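Peptidase S15/CocE/NonD (Thaumarchaeota archaeon SCGC AB-539-E09, PDB 4PF1) is an alpha/beta-hydrolase-fold serine peptidase of the S15 family that acts as an aminopeptidase, probably trimming residues from the amino ends of peptides. Local coordinates at residues 421-426 with 609-614; 491-496 with 616-621; 498-503 with 585-590. All coordinates share one frame; numbering follows the deposited sequence.

Interaction 1 (421-426 with 609-614)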
ATOM      1  N   ALA A 421      49.172  20.815  13.316  1.00 23.97           N
ATOM      2  CA  ALA A 421      50.296  20.450  12.445  1.00 24.08           C
ATOM      3  C   ALA A 421      50.602  18.946  12.432  1.00 28.02           C
ATOM      4  O   ALA A 421      50.950  18.416  11.372  1.00 27.47           O
ATOM      5  CB  ALA A 421      51.539  21.218  12.854  1.00 25.66           C
ATOM      6  N   LYS A 422      50.498  18.265  13.602  1.00 24.35           N
ATOM      7  CA  LYS A 422      50.816  16.829  13.767  1.00 23.66           C
ATOM      8  C   LYS A 422      50.148  15.942  12.700  1.00 27.05           C
ATOM      9  O   LYS A 422      49.053  16.259  12.225  1.00 26.74           O
ATOM     10  CB  LYS A 422      50.433  16.333  15.179  1.00 25.63           C
ATOM     11  CG  LYS A 422      48.940  16.439  15.497  1.00 35.36           C
ATOM     12  CD  LYS A 422      48.617  16.031  16.917  1.00 43.87           C
ATOM     13  CE  LYS A 422      47.135  16.129  17.183  1.00 50.39           C
ATOM     14  NZ  LYS A 422      46.805  15.829  18.598  1.00 56.41           N
ATOM     15  N   GLN A 423      50.818  14.830  12.335  1.00 22.54           N
ATOM     16  CA  GLN A 423      50.325  13.867  11.354  1.00 21.03           C
ATOM     17  C   GLN A 423      48.957  13.335  11.776  1.00 23.55           C
ATOM     18  O   GLN A 423      48.785  12.887  12.912  1.00 23.10           O
ATOM     19  CB  GLN A 423      51.325  12.714  11.170  1.00 22.53           C
ATOM     20  CG  GLN A 423      50.955  11.764  10.033  1.00 36.83           C
ATOM     21  CD  GLN A 423      51.875  10.578   9.967  1.00 54.41           C
ATOM     22  OE1 GLN A 423      52.916  10.605   9.301  1.00 50.04           O
ATOM     23  NE2 GLN A 423      51.501   9.499  10.641  1.00 44.66           N
ATOM     24  N   ALA A 424      47.976  13.438  10.868  1.00 18.97           N
ATOM     25  CA  ALA A 424      46.603  13.007  11.104  1.00 17.82           C
ATOM     26  C   ALA A 424      45.896  12.717   9.786  1.00 20.22           C
ATOM     27  O   ALA A 424      46.003  13.493   8.829  1.00 19.58           O
ATOM     28  CB  ALA A 424      45.837  14.072  11.887  1.00 18.40           C
ATOM     29  N   PHE A 425      45.195  11.583   9.740  1.00 15.41           N
ATOM     30  CA  PHE A 425      44.427  11.129   8.586  1.00 14.52           C
ATOM     31  C   PHE A 425      43.457  10.039   9.003  1.00 18.60           C
ATOM     32  O   PHE A 425      43.637   9.416  10.052  1.00 19.04           O
ATOM     33  CB  PHE A 425      45.357  10.610   7.452  1.00 16.13           C
ATOM     34  CG  PHE A 425      46.368   9.561   7.865  1.00 17.87           C
ATOM     35  CD1 PHE A 425      46.012   8.216   7.939  1.00 20.48           C
ATOM     36  CD2 PHE A 425      47.688   9.908   8.131  1.00 19.78           C
ATOM     37  CE1 PHE A 425      46.948   7.247   8.318  1.00 21.40           C
ATOM     38  CE2 PHE A 425      48.624   8.938   8.503  1.00 22.79           C
ATOM     39  CZ  PHE A 425      48.248   7.615   8.592  1.00 20.63           C
ATOM     40  N   ASP A 426      42.448   9.791   8.174  1.00 14.74           N
ATOM     41  CA  ASP A 426      41.512   8.686   8.358  1.00 14.22           C
ATOM     42  C   ASP A 426      41.760   7.691   7.240  1.00 18.30           C
ATOM     43  O   ASP A 426      41.880   8.090   6.081  1.00 17.66           O
ATOM     44  CB  ASP A 426      40.062   9.181   8.378  1.00 15.40           C
ATOM     45  CG  ASP A 426      39.793  10.151   9.505  1.00 24.67           C
ATOM     46  OD1 ASP A 426      39.811   9.716  10.682  1.00 25.95           O
ATOM     47  OD2 ASP A 426      39.613  11.351   9.219  1.00 29.79           O
ATOM     48  N   ARG A 609      43.586   7.280   2.226  1.00 16.08           N
ATOM     49  CA  ARG A 609      43.776   8.128   3.399  1.00 16.19           C
ATOM     50  C   ARG A 609      43.303   9.543   3.141  1.00 19.34           C
ATOM     51  O   ARG A 609      43.816  10.199   2.237  1.00 19.23           O
ATOM     52  CB  ARG A 609      45.258   8.157   3.815  1.00 16.89           C
ATOM     53  CG  ARG A 609      45.763   6.890   4.473  1.00 24.12           C
ATOM     54  CD  ARG A 609      47.261   6.971   4.674  1.00 29.71           C
ATOM     55  NE  ARG A 609      47.800   5.754   5.278  1.00 32.40           N
ATOM     56  CZ  ARG A 609      49.089   5.556   5.531  1.00 44.55           C
ATOM     57  NH1 ARG A 609      49.983   6.493   5.239  1.00 28.21           N
ATOM     58  NH2 ARG A 609      49.495   4.421   6.081  1.00 32.50           N
ATOM     59  N   VAL A 610      42.344  10.023   3.947  1.00 15.42           N
ATOM     60  CA  VAL A 610      41.873  11.403   3.874  1.00 15.40           C
ATOM     61  C   VAL A 610      42.597  12.179   4.985  1.00 20.37           C
ATOM     62  O   VAL A 610      42.342  11.957   6.174  1.00 19.81           O
ATOM     63  CB  VAL A 610      40.328  11.519   3.941  1.00 18.97           C
ATOM     64  CG1 VAL A 610      39.889  12.963   4.166  1.00 19.00           C
ATOM     65  CG2 VAL A 610      39.687  10.955   2.672  1.00 18.37           C
ATOM     66  N   TRP A 611      43.555  13.032   4.585  1.00 16.81           N
ATOM     67  CA  TRP A 611      44.414  13.776   5.504  1.00 16.83           C
ATOM     68  C   TRP A 611      43.735  15.025   6.069  1.00 19.71           C
ATOM     69  O   TRP A 611      42.953  15.677   5.381  1.00 18.17           O
ATOM     70  CB  TRP A 611      45.736  14.134   4.815  1.00 16.04           C
ATOM     71  CG  TRP A 611      46.648  12.949   4.641  1.00 17.40           C
ATOM     72  CD1 TRP A 611      46.463  11.882   3.810  1.00 20.02           C
ATOM     73  CD2 TRP A 611      47.881  12.709   5.335  1.00 17.95           C
ATOM     74  NE1 TRP A 611      47.499  10.988   3.948  1.00 19.88           N
ATOM     75  CE2 TRP A 611      48.383  11.468   4.881  1.00 21.91           C
ATOM     76  CE3 TRP A 611      48.616  13.428   6.293  1.00 19.94           C
ATOM     77  CZ2 TRP A 611      49.604  10.948   5.326  1.00 21.86           C
ATOM     78  CZ3 TRP A 611      49.817  12.901   6.748  1.00 22.09           C
ATOM     79  CH2 TRP A 611      50.293  11.670   6.275  1.00 22.74           C
ATOM     80  N   ARG A 612      44.042  15.348   7.335  1.00 16.53           N
ATOM     81  CA  ARG A 612      43.456  16.479   8.063  1.00 16.15           C
ATOM     82  C   ARG A 612      44.504  17.110   8.989  1.00 20.49           C
ATOM     83  O   ARG A 612      44.496  16.883  10.204  1.00 20.07           O
ATOM     84  CB  ARG A 612      42.206  16.031   8.854  1.00 14.53           C
ATOM     85  CG  ARG A 612      42.299  14.607   9.408  1.00 16.26           C
ATOM     86  CD  ARG A 612      41.155  14.291  10.334  1.00 17.95           C
ATOM     87  NE  ARG A 612      41.209  12.904  10.795  1.00 22.19           N
ATOM     88  CZ  ARG A 612      41.835  12.502  11.895  1.00 29.41           C
ATOM     89  NH1 ARG A 612      42.470  13.379  12.664  1.00 11.85           N
ATOM     90  NH2 ARG A 612      41.827  11.221  12.239  1.00 15.93           N
ATOM     91  N   THR A 613      45.446  17.856   8.391  1.00 17.55           N
ATOM     92  CA  THR A 613      46.547  18.518   9.102  1.00 17.98           C
ATOM     93  C   THR A 613      46.606  19.994   8.699  1.00 21.53           C
ATOM     94  O   THR A 613      45.902  20.393   7.778  1.00 20.47           O
ATOM     95  CB  THR A 613      47.893  17.812   8.796  1.00 25.27           C
ATOM     96  OG1 THR A 613      48.199  17.962   7.410  1.00 24.40           O
ATOM     97  CG2 THR A 613      47.891  16.337   9.167  1.00 23.62           C
ATOM     98  N   ALA A 614      47.466  20.795   9.362  1.00 19.19           N
ATOM     99  CA  ALA A 614      47.656  22.214   9.024  1.00 19.61           C
ATOM    100  C   ALA A 614      48.086  22.370   7.552  1.00 23.79           C
ATOM    101  O   ALA A 614      47.567  23.240   6.848  1.00 23.76           O
ATOM    102  CB  ALA A 614      48.700  22.836   9.944  1.00 20.80           C
TER

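Interaction 2 (491-496 with 616-621)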
ATOM      1  N   ARG A 491      37.459  20.497  -0.652  1.00 18.11           N
ATOM      2  CA  ARG A 491      38.903  20.642  -0.759  1.00 18.28           C
ATOM      3  C   ARG A 491      39.485  19.410  -0.107  1.00 21.15           C
ATOM      4  O   ARG A 491      39.613  19.356   1.115  1.00 20.27           O
ATOM      5  CB  ARG A 491      39.387  21.948  -0.107  1.00 19.36           C
ATOM      6  CG  ARG A 491      40.835  22.289  -0.445  1.00 28.53           C
ATOM      7  CD  ARG A 491      41.263  23.611   0.157  1.00 35.73           C
ATOM      8  NE  ARG A 491      41.476  23.517   1.602  1.00 43.61           N
ATOM      9  CZ  ARG A 491      40.708  24.109   2.513  1.00 54.35           C
ATOM     10  NH1 ARG A 491      39.678  24.860   2.137  1.00 41.20           N
ATOM     11  NH2 ARG A 491      40.966  23.961   3.805  1.00 35.86           N
ATOM     12  N   LEU A 492      39.681  18.361  -0.909  1.00 17.59           N
ATOM     13  CA  LEU A 492      40.100  17.062  -0.413  1.00 16.96           C
ATOM     14  C   LEU A 492      41.590  16.822  -0.599  1.00 19.94           C
ATOM     15  O   LEU A 492      42.097  16.881  -1.717  1.00 19.22           O
ATOM     16  CB  LEU A 492      39.286  15.956  -1.117  1.00 16.76           C
ATOM     17  CG  LEU A 492      39.625  14.510  -0.739  1.00 21.77           C
ATOM     18  CD1 LEU A 492      38.974  14.120   0.588  1.00 22.13           C
ATOM     19  CD2 LEU A 492      39.209  13.553  -1.838  1.00 23.25           C
ATOM     20  N   PHE A 493      42.281  16.528   0.511  1.00 15.83           N
ATOM     21  CA  PHE A 493      43.686  16.144   0.513  1.00 15.61           C
ATOM     22  C   PHE A 493      43.724  14.656   0.791  1.00 18.80           C
ATOM     23  O   PHE A 493      43.401  14.226   1.904  1.00 18.04           O
ATOM     24  CB  PHE A 493      44.487  16.946   1.555  1.00 17.56           C
ATOM     25  CG  PHE A 493      44.666  18.408   1.222  1.00 18.95           C
ATOM     26  CD1 PHE A 493      45.751  18.839   0.467  1.00 22.27           C
ATOM     27  CD2 PHE A 493      43.763  19.359   1.680  1.00 20.50           C
ATOM     28  CE1 PHE A 493      45.931  20.196   0.182  1.00 23.32           C
ATOM     29  CE2 PHE A 493      43.924  20.710   1.365  1.00 23.55           C
ATOM     30  CZ  PHE A 493      45.013  21.121   0.627  1.00 22.22           C
ATOM     31  N   ALA A 494      43.992  13.855  -0.244  1.00 15.33           N
ATOM     32  CA  ALA A 494      43.940  12.408  -0.103  1.00 14.75           C
ATOM     33  C   ALA A 494      45.106  11.691  -0.778  1.00 18.96           C
ATOM     34  O   ALA A 494      45.634  12.156  -1.790  1.00 18.57           O
ATOM     35  CB  ALA A 494      42.625  11.885  -0.657  1.00 14.69           C
ATOM     36  N   SER A 495      45.483  10.535  -0.217  1.00 15.80           N
ATOM     37  CA  SER A 495      46.520   9.671  -0.767  1.00 16.04           C
ATOM     38  C   SER A 495      45.955   8.277  -1.017  1.00 19.00           C
ATOM     39  O   SER A 495      45.066   7.831  -0.292  1.00 18.20           O
ATOM     40  CB  SER A 495      47.725   9.603   0.168  1.00 20.24           C
ATOM     41  OG  SER A 495      47.438   8.882   1.356  1.00 28.79           O
ATOM     42  N   THR A 496      46.462   7.603  -2.047  1.00 15.72           N
ATOM     43  CA  THR A 496      46.076   6.231  -2.380  1.00 15.40           C
ATOM     44  C   THR A 496      47.327   5.398  -2.608  1.00 19.63           C
ATOM     45  O   THR A 496      48.325   5.919  -3.109  1.00 19.91           O
ATOM     46  CB  THR A 496      45.123   6.185  -3.605  1.00 22.74           C
ATOM     47  OG1 THR A 496      44.863   4.815  -3.939  1.00 18.92           O
ATOM     48  CG2 THR A 496      45.684   6.912  -4.833  1.00 23.01           C
ATOM     49  N   TYR A 616      47.706  19.868   5.110  1.00 18.57           N
ATOM     50  CA  TYR A 616      46.674  19.260   4.259  1.00 18.03           C
ATOM     51  C   TYR A 616      45.274  19.341   4.933  1.00 21.35           C
ATOM     52  O   TYR A 616      44.770  18.319   5.415  1.00 20.23           O
ATOM     53  CB  TYR A 616      47.034  17.790   3.936  1.00 19.25           C
ATOM     54  CG  TYR A 616      48.430  17.576   3.389  1.00 22.21           C
ATOM     55  CD1 TYR A 616      48.798  18.079   2.143  1.00 24.42           C
ATOM     56  CD2 TYR A 616      49.354  16.789   4.071  1.00 23.49           C
ATOM     57  CE1 TYR A 616      50.070  17.854   1.617  1.00 25.74           C
ATOM     58  CE2 TYR A 616      50.630  16.555   3.555  1.00 25.09           C
ATOM     59  CZ  TYR A 616      50.984  17.094   2.327  1.00 32.63           C
ATOM     60  OH  TYR A 616      52.237  16.862   1.808  1.00 32.54           O
ATOM     61  N   PRO A 617      44.627  20.537   4.998  1.00 17.88           N
ATOM     62  CA  PRO A 617      43.331  20.616   5.688  1.00 17.07           C
ATOM     63  C   PRO A 617      42.132  20.277   4.792  1.00 19.92           C
ATOM     64  O   PRO A 617      41.597  21.152   4.097  1.00 19.71           O
ATOM     65  CB  PRO A 617      43.286  22.065   6.191  1.00 19.10           C
ATOM     66  CG  PRO A 617      44.154  22.830   5.243  1.00 23.93           C
ATOM     67  CD  PRO A 617      45.066  21.867   4.520  1.00 19.81           C
ATOM     68  N   THR A 618      41.690  19.001   4.833  1.00 14.74           N
ATOM     69  CA  THR A 618      40.501  18.566   4.099  1.00 13.23           C
ATOM     70  C   THR A 618      39.283  19.230   4.729  1.00 16.59           C
ATOM     71  O   THR A 618      39.122  19.182   5.953  1.00 15.71           O
ATOM     72  CB  THR A 618      40.386  17.035   4.081  1.00 18.07           C
ATOM     73  OG1 THR A 618      41.471  16.496   3.326  1.00 17.03           O
ATOM     74  CG2 THR A 618      39.052  16.548   3.506  1.00 14.60           C
ATOM     75  N   ALA A 619      38.460  19.899   3.901  1.00 13.45           N
ATOM     76  CA  ALA A 619      37.274  20.615   4.366  1.00 13.30           C
ATOM     77  C   ALA A 619      36.269  20.819   3.259  1.00 17.43           C
ATOM     78  O   ALA A 619      36.622  20.769   2.078  1.00 16.80           O
ATOM     79  CB  ALA A 619      37.678  21.975   4.928  1.00 14.40           C
ATOM     80  N   ILE A 620      35.019  21.104   3.643  1.00 14.36           N
ATOM     81  CA  ILE A 620      33.967  21.491   2.713  1.00 14.08           C
ATOM     82  C   ILE A 620      33.870  23.006   2.772  1.00 19.14           C
ATOM     83  O   ILE A 620      33.701  23.571   3.857  1.00 18.31           O
ATOM     84  CB  ILE A 620      32.601  20.807   3.025  1.00 16.72           C
ATOM     85  CG1 ILE A 620      32.713  19.257   3.089  1.00 16.70           C
ATOM     86  CG2 ILE A 620      31.501  21.272   2.047  1.00 17.35           C
ATOM     87  CD1 ILE A 620      33.241  18.551   1.835  1.00 22.77           C
ATOM     88  N   GLU A 621      34.043  23.665   1.627  1.00 17.26           N
ATOM     89  CA  GLU A 621      33.942  25.118   1.538  1.00 18.26           C
ATOM     90  C   GLU A 621      32.489  25.462   1.270  1.00 24.22           C
ATOM     91  O   GLU A 621      31.995  25.225   0.166  1.00 23.49           O
ATOM     92  CB  GLU A 621      34.873  25.668   0.444  1.00 19.87           C
ATOM     93  CG  GLU A 621      36.343  25.332   0.655  1.00 28.03           C
ATOM     94  CD  GLU A 621      37.278  25.709  -0.482  1.00 45.13           C
ATOM     95  OE1 GLU A 621      36.797  26.240  -1.510  1.00 27.41           O
ATOM     96  OE2 GLU A 621      38.500  25.480  -0.338  1.00 42.82           O
TER

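Interaction 3 (498-503 with 585-590)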
ATOM      1  N   GLY A 498      47.372   3.130  -4.759  1.00 15.21           N
ATOM      2  CA  GLY A 498      47.248   2.839  -6.185  1.00 15.31           C
ATOM      3  C   GLY A 498      47.684   3.984  -7.086  1.00 19.46           C
ATOM      4  O   GLY A 498      48.197   4.997  -6.599  1.00 20.11           O
ATOM      5  N   SER A 499      47.491   3.830  -8.416  1.00 15.27           N
ATOM      6  CA  SER A 499      47.886   4.846  -9.408  1.00 14.95           C
ATOM      7  C   SER A 499      46.673   5.559 -10.037  1.00 18.59           C
ATOM      8  O   SER A 499      46.842   6.426 -10.899  1.00 17.53           O
ATOM      9  CB  SER A 499      48.780   4.247 -10.491  1.00 17.16           C
ATOM     10  OG  SER A 499      48.418   2.921 -10.833  1.00 24.21           O
ATOM     11  N   ASP A 500      45.460   5.212  -9.577  1.00 15.89           N
ATOM     12  CA  ASP A 500      44.203   5.852  -9.982  1.00 15.35           C
ATOM     13  C   ASP A 500      43.176   5.669  -8.865  1.00 19.28           C
ATOM     14  O   ASP A 500      43.335   4.768  -8.038  1.00 18.24           O
ATOM     15  CB  ASP A 500      43.679   5.299 -11.329  1.00 16.92           C
ATOM     16  CG  ASP A 500      42.752   6.251 -12.091  1.00 25.37           C
ATOM     17  OD1 ASP A 500      42.239   7.214 -11.470  1.00 25.85           O
ATOM     18  OD2 ASP A 500      42.523   6.018 -13.294  1.00 28.14           O
ATOM     19  N   ALA A 501      42.167   6.567  -8.790  1.00 16.16           N
ATOM     20  CA  ALA A 501      41.136   6.517  -7.745  1.00 15.84           C
ATOM     21  C   ALA A 501      39.959   7.398  -8.065  1.00 18.96           C
ATOM     22  O   ALA A 501      40.121   8.442  -8.684  1.00 18.71           O
ATOM     23  CB  ALA A 501      41.722   6.945  -6.400  1.00 16.68           C
ATOM     24  N   ASP A 502      38.775   6.993  -7.596  1.00 15.08           N
ATOM     25  CA  ASP A 502      37.551   7.786  -7.643  1.00 14.54           C
ATOM     26  C   ASP A 502      37.292   8.300  -6.247  1.00 19.02           C
ATOM     27  O   ASP A 502      37.525   7.567  -5.282  1.00 18.67           O
ATOM     28  CB  ASP A 502      36.357   6.945  -8.132  1.00 15.86           C
ATOM     29  CG  ASP A 502      36.246   6.802  -9.635  1.00 23.02           C
ATOM     30  OD1 ASP A 502      36.981   7.508 -10.354  1.00 23.83           O
ATOM     31  OD2 ASP A 502      35.434   5.976 -10.091  1.00 26.65           O
ATOM     32  N   TRP A 503      36.856   9.555  -6.114  1.00 15.26           N
ATOM     33  CA  TRP A 503      36.567  10.106  -4.800  1.00 14.81           C
ATOM     34  C   TRP A 503      35.142  10.643  -4.775  1.00 18.03           C
ATOM     35  O   TRP A 503      34.813  11.577  -5.510  1.00 17.43           O
ATOM     36  CB  TRP A 503      37.590  11.188  -4.398  1.00 13.81           C
ATOM     37  CG  TRP A 503      39.018  10.713  -4.391  1.00 15.14           C
ATOM     38  CD1 TRP A 503      39.949  10.906  -5.368  1.00 18.33           C
ATOM     39  CD2 TRP A 503      39.666   9.946  -3.364  1.00 15.20           C
ATOM     40  NE1 TRP A 503      41.144  10.326  -5.007  1.00 18.00           N
ATOM     41  CE2 TRP A 503      40.998   9.727  -3.783  1.00 19.33           C
ATOM     42  CE3 TRP A 503      39.258   9.445  -2.113  1.00 16.44           C
ATOM     43  CZ2 TRP A 503      41.925   9.023  -3.001  1.00 19.00           C
ATOM     44  CZ3 TRP A 503      40.177   8.748  -1.338  1.00 18.19           C
ATOM     45  CH2 TRP A 503      41.488   8.530  -1.788  1.00 19.31           C
ATOM     46  N   ASP A 585      30.950   3.258 -13.374  1.00 11.41           N
ATOM     47  CA  ASP A 585      31.834   2.103 -13.529  1.00 11.39           C
ATOM     48  C   ASP A 585      32.972   2.200 -12.498  1.00 16.08           C
ATOM     49  O   ASP A 585      33.281   3.299 -12.024  1.00 15.38           O
ATOM     50  CB  ASP A 585      32.371   1.973 -14.972  1.00 13.33           C
ATOM     51  CG  ASP A 585      33.255   3.103 -15.474  1.00 18.33           C
ATOM     52  OD1 ASP A 585      33.251   4.186 -14.853  1.00 17.32           O
ATOM     53  OD2 ASP A 585      33.910   2.919 -16.516  1.00 25.35           O
ATOM     54  N   ARG A 586      33.532   1.057 -12.094  1.00 13.31           N
ATOM     55  CA  ARG A 586      34.588   1.029 -11.080  1.00 13.37           C
ATOM     56  C   ARG A 586      35.885   1.589 -11.593  1.00 18.32           C
ATOM     57  O   ARG A 586      36.291   1.294 -12.724  1.00 18.72           O
ATOM     58  CB  ARG A 586      34.858  -0.403 -10.596  1.00 12.50           C
ATOM     59  CG  ARG A 586      33.668  -1.120  -9.999  1.00 18.66           C
ATOM     60  CD  ARG A 586      33.932  -2.608  -9.893  1.00 19.95           C
ATOM     61  NE  ARG A 586      34.278  -3.212 -11.183  1.00 16.50           N
ATOM     62  CZ  ARG A 586      35.146  -4.209 -11.332  1.00 24.55           C
ATOM     63  NH1 ARG A 586      35.769  -4.719 -10.279  1.00 10.30           N
ATOM     64  NH2 ARG A 586      35.402  -4.697 -12.536  1.00 17.18           N
ATOM     65  N   ASN A 587      36.584   2.334 -10.736  1.00 14.55           N
ATOM     66  CA  ASN A 587      37.934   2.756 -11.040  1.00 14.67           C
ATOM     67  C   ASN A 587      38.837   1.552 -10.736  1.00 18.75           C
ATOM     68  O   ASN A 587      38.698   0.955  -9.662  1.00 18.12           O
ATOM     69  CB  ASN A 587      38.331   3.989 -10.224  1.00 13.88           C
ATOM     70  CG  ASN A 587      39.604   4.641 -10.708  1.00 28.41           C
ATOM     71  OD1 ASN A 587      40.690   4.051 -10.676  1.00 23.28           O
ATOM     72  ND2 ASN A 587      39.497   5.876 -11.167  1.00 18.35           N
ATOM     73  N   PRO A 588      39.711   1.124 -11.680  1.00 15.73           N
ATOM     74  CA  PRO A 588      40.559  -0.059 -11.413  1.00 15.87           C
ATOM     75  C   PRO A 588      41.507   0.131 -10.226  1.00 19.76           C
ATOM     76  O   PRO A 588      41.918  -0.851  -9.609  1.00 19.91           O
ATOM     77  CB  PRO A 588      41.340  -0.243 -12.722  1.00 17.99           C
ATOM     78  CG  PRO A 588      40.573   0.529 -13.748  1.00 22.10           C
ATOM     79  CD  PRO A 588      39.973   1.681 -13.022  1.00 17.32           C
ATOM     80  N   GLN A 589      41.825   1.401  -9.895  1.00 16.10           N
ATOM     81  CA  GLN A 589      42.716   1.829  -8.806  1.00 15.63           C
ATOM     82  C   GLN A 589      44.202   1.577  -9.174  1.00 19.79           C
ATOM     83  O   GLN A 589      45.098   1.778  -8.357  1.00 19.37           O
ATOM     84  CB  GLN A 589      42.309   1.252  -7.432  1.00 16.14           C
ATOM     85  CG  GLN A 589      40.894   1.707  -7.050  1.00 14.78           C
ATOM     86  CD  GLN A 589      40.413   1.354  -5.670  1.00 21.30           C
ATOM     87  OE1 GLN A 589      39.483   1.978  -5.159  1.00 18.37           O
ATOM     88  NE2 GLN A 589      40.957   0.306  -5.064  1.00 11.22           N
ATOM     89  N   THR A 590      44.437   1.213 -10.446  1.00 16.43           N
ATOM     90  CA  THR A 590      45.737   1.162 -11.116  1.00 16.55           C
ATOM     91  C   THR A 590      45.523   1.919 -12.414  1.00 20.26           C
ATOM     92  O   THR A 590      44.434   1.815 -12.989  1.00 19.31           O
ATOM     93  CB  THR A 590      46.289  -0.273 -11.319  1.00 25.58           C
ATOM     94  OG1 THR A 590      45.516  -0.972 -12.292  1.00 25.19           O
ATOM     95  CG2 THR A 590      46.400  -1.068 -10.024  1.00 24.59           C
TER
HETATM   96  O   HOH W   1      42.964   3.615 -14.367  1.00 22.41           O
HETATM   97  O   HOH W   2      38.467   4.231  -6.717  1.00 15.88           O

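Interaction 1 (421-426 with 609-614)
The F425 ring lies across R609 and W611 of the neighbouring antiparallel strand, both on the same side of its plane. The guanidinium of R609 lies nearly flat on the ring, planes 17° apart and centres 4.4 Å from each other, and its NE pairs with E427. The indole of W611 runs beside F425, the rings inclined at 41°, with F425 CD2 3.6 Å from W611 CZ2. F425 CG sits between the backbone N and the carbonyl carbon (chi1 53°), which swings the ring over both partners. Separately, the strand pairing sets F425 CB over the five-membered ring of W611, 3.8 Å from its centroid, a CH-pi contact. D426 and V610, the next pair, are hydrogen-bonded, V610 N to D426 O at 2.9 Å. On the face that carries them, the D426 carboxylate is gripped side-on by R612, just beyond the strand: NE reaches OD2 at 2.7 Å and NH2 reaches OD1 at 3.0 Å, both from above the carboxylate plane. Replacing R612 with an alanine removes both N-H donors, and the D426 carboxylate would probably lose its cationic mate and be freer to turn. W473 NE1 adds a further grip on OD2. Together these donors probably stabilise the carboxylate as an anion.

Interaction 2 (491-496 with 616-621)
R491 and A619 form an antiparallel hydrogen-bonded pair, with R491 N to A619 O at 2.9 Å and the return bond from A619 N to R491 O. This pair belongs to the antiparallel beta-sheet of the C-terminal non-catalytic domain, where strand 606-625 resumes after an irregular turn. The R491 chain starts extended and bends at chi3 (74°), which brings its guanidinium between E621 and P617. R491 NH1 makes a salt bridge to E621 OE2 at 2.8 Å, in the guanidinium plane and on the anti lone pair of the carboxylate; D405 gives NH1 a second acid, while Y403 holds the other E621 oxygen. R491 NH2 makes a weak bond to P617 O, its angle at hydrogen being 120°. Further along, the F493 ring is covered on one face by the backbone of Y616, whose CA stands 3.8 Å from the ring centroid, nearly along the ring normal. P617 CD comes within 3.5 Å of F493 CE2, and F493 CD1 meets the Y616 ring at its edge, the two ring planes 49° apart. T618 OG1 is hydrogen-bonded to W611 O, tying the turn to its own strand, and from F493 N it accepts a hydrogen bond of 2.9 Å.

Interaction 3 (498-503 with 585-590)
D500 OD1 accepts two N-H groups from the same face of its carboxylate plane: A501 N at 2.8 Å and N587 ND2 at 3.1 Å. The amide nitrogen arrives steeply, 76° out of that plane, while D500 OD1 stays close to the plane of the N587 amide. The same ND2 also donates to D502 OD1, again from well above the carboxylate. N587 therefore spreads one NH2 group over two acids, its amide nearly perpendicular to both carboxylates. With CG anti to the backbone N (chi1 -168°), the amide nitrogen reaches D500 and D502, and the oxygen turns back to its own chain. There N587 OD1 accepts from Q589 N at 3.0 Å, in the carbonyl plane and on a lone pair, which makes an Asx turn and fixes which end of the amide faces the acids.

Beyond the asparagine, the backbones meet where S499 N donates to Q589 O at 3.2 Å. Two C-H contacts flank this bond: G498 CA lies against Q589 O, and Q589 CA lies 3.1 Å from D500 O. Water adds two bridges: one molecule donates to D500 OD2 and T590 O, the other accepts from D502 N and donates to Q589 OE1, which is also bonded to S430 OG.

The acids have cationic partners nearby. R536 pairs with D500 OD2, and R534 pairs with both D502 OD2 and D585 OD1. In this buried junction between the start of strand 502-510 and the loop that follows strand 571-577, the arginines probably offset the gathered negative charge and keep the carboxylates ionised, while the neutral N587 amide joins two of them without adding charge.

In the fold
All three contacts lie in the C-terminal non-catalytic domain. Interactions 1 and 2 share strand 606-625, which pairs with both 425-430 and 489-496; their centres are 9 Å apart, and W611 N, 2.9 Å from F493 O, joins them by a probable hydrogen bond. Interaction 3 begins just after strand 489-496 and has its centre about 17 Å from that of interaction 2. W503 packs back on that strand, W503 CH2 lying 3.7 Å from A494 CB. Interactions 1 and 3 do not touch, their nearest atoms being about 5 Å apart. At interaction 1, F425 O is hydrogen-bonded to a glycerol, probably from the crystallisation liquor, which implies no functional pocket. The probable catalytic triad, S161, H328 and D295, belongs to none of these segments.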